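Local structure of possible exported protein (Mycobacterium tuberculosis, 3MAY) at residues P60-A63 / S64-A68. The protein binds heme, free or from host hemoglobin, and delivers it to the membrane proteins MmpL3 and MmpL11 as part of a mycobacterial heme-iron acquisition system. Numbering follows the deposited sequence.
Sequences PKVA and SDLHA
Lys61 and Asp65, one turn apart on helix 60-69, form an i to i+4 salt bridge, with Lys61 NZ 2.6 Å from Asp65 OD2. The two side chains run at a slant to each other rather than alongside, and the ammonium group meets the carboxylate through the syn lone pair of OD2, on the side of OD1. OD1 stays farther from NZ, at 3.4 Å, which makes the grip one-sided. The lysine chain, bent at chi2 and again at chi4 (-100°), reaches forward along the helix, while Asp65 keeps CG beside its own backbone N (chi1 -77°), so that its carboxylate leans back toward the preceding turn.

A second i to i+4 pair is apolar. Val62 and Leu66 lie side by side and point the same way, CG2 of the valine against CD1 of the leucine. Both rest on Phe56 of helix 46-57; Val62 also touches His55 and Thr32, and Leu66 reaches Met36; together these contacts seat helix 60-69 against helices 30-41 and 46-57. Beneath both pairs runs the regular alpha-helical ladder, including Asp65 N to Lys61 O at 2.8 Å and Leu66 N to Val62 O at 2.9 Å.

This surface helix of the haemophore, haem-binding family region lies beside the probable heme site. Asp65 OD2 is also hydrogen-bonded to Tyr25 OH; Tyr25 is probably the axial ligand of the heme iron, and His55 probably binds heme. One carboxylate oxygen is thus shared by an ammonium and a phenol, an arrangement consistent with Lys61 steadying Asp65 as a second-shell residue that orients the tyrosine hydroxyl.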
loop_
_atom_site.group_PDB
_atom_site.type_symbol
_atom_site.label_atom_id
_atom_site.label_comp_id
_atom_site.label_asym_id
_atom_site.label_seq_id
_atom_site.Cartn_x
_atom_site.Cartn_y
_atom_site.Cartn_z
ATOM N N PRO C 60 -3.666 -2.504 -24.250
ATOM C CA PRO C 60 -4.365 -3.596 -23.543
ATOM C C PRO C 60 -3.615 -4.948 -23.598
ATOM O O PRO C 60 -3.775 -5.788 -22.710
ATOM C CB PRO C 60 -5.730 -3.692 -24.259
ATOM C CG PRO C 60 -5.557 -2.978 -25.622
ATOM C CD PRO C 60 -4.425 -1.970 -25.408
ATOM N N LYS C 61 -2.814 -5.130 -24.639
ATOM C CA LYS C 61 -1.818 -6.169 -24.736
ATOM C C LYS C 61 -0.920 -6.138 -23.510
ATOM O O LYS C 61 -0.678 -7.200 -22.874
ATOM C CB LYS C 61 -0.954 -5.934 -25.969
ATOM C CG LYS C 61 -0.507 -7.203 -26.605
ATOM C CD LYS C 61 0.946 -7.132 -27.110
ATOM C CE LYS C 61 1.510 -8.606 -27.381
ATOM N NZ LYS C 61 2.359 -9.013 -26.218
ATOM N N VAL C 62 -0.452 -4.945 -23.116
ATOM C CA VAL C 62 0.360 -4.916 -21.888
ATOM C C VAL C 62 -0.379 -5.415 -20.688
ATOM O O VAL C 62 0.189 -6.228 -19.941
ATOM C CB VAL C 62 1.285 -3.690 -21.632
ATOM C CG1 VAL C 62 0.919 -2.521 -22.418
ATOM C CG2 VAL C 62 1.426 -3.346 -20.166
ATOM N N ALA C 63 -1.657 -5.047 -20.527
ATOM C CA ALA C 63 -2.384 -5.493 -19.285
ATOM C C ALA C 63 -2.684 -6.973 -19.297
ATOM O O ALA C 63 -2.580 -7.667 -18.277
ATOM C CB ALA C 63 -3.659 -4.741 -19.032
ATOM N N SER C 64 -3.044 -7.460 -20.473
ATOM C CA SER C 64 -3.239 -8.878 -20.704
ATOM C C SER C 64 -1.932 -9.711 -20.506
ATOM O O SER C 64 -1.980 -10.831 -19.985
ATOM C CB SER C 64 -3.862 -8.999 -22.086
ATOM O OG SER C 64 -3.548 -10.207 -22.679
ATOM N N ASP C 65 -0.770 -9.144 -20.880
ATOM C CA ASP C 65 0.542 -9.833 -20.685
ATOM C C ASP C 65 0.916 -9.853 -19.205
ATOM O O ASP C 65 1.359 -10.837 -18.663
ATOM C CB ASP C 65 1.673 -9.129 -21.471
ATOM C CG ASP C 65 1.658 -9.431 -22.962
ATOM O OD1 ASP C 65 0.952 -10.374 -23.443
ATOM O OD2 ASP C 65 2.376 -8.687 -23.678
ATOM N N LEU C 66 0.739 -8.716 -18.567
ATOM C CA LEU C 66 1.012 -8.609 -17.168
ATOM C C LEU C 66 0.183 -9.614 -16.411
ATOM O O LEU C 66 0.745 -10.444 -15.691
ATOM C CB LEU C 66 0.840 -7.171 -16.690
ATOM C CG LEU C 66 2.064 -6.336 -17.132
ATOM C CD1 LEU C 66 1.785 -4.854 -17.318
ATOM C CD2 LEU C 66 3.231 -6.522 -16.160
ATOM N N HIS C 67 -1.129 -9.623 -16.657
ATOM C CA HIS C 67 -2.000 -10.705 -16.166
ATOM C C HIS C 67 -1.436 -12.125 -16.374
ATOM O O HIS C 67 -1.453 -12.931 -15.455
ATOM C CB HIS C 67 -3.397 -10.612 -16.796
ATOM C CG HIS C 67 -4.385 -11.552 -16.185
ATOM N ND1 HIS C 67 -4.949 -11.326 -14.944
ATOM C CD2 HIS C 67 -4.878 -12.736 -16.615
ATOM C CE1 HIS C 67 -5.761 -12.328 -14.647
ATOM N NE2 HIS C 67 -5.733 -13.201 -15.641
ATOM N N ALA C 68 -0.920 -12.442 -17.559
ATOM C CA ALA C 68 -0.368 -13.772 -17.780
ATOM C C ALA C 68 0.900 -14.058 -16.991
ATOM O O ALA C 68 1.103 -15.188 -16.543
ATOM C CB ALA C 68 -0.128 -14.018 -19.256
#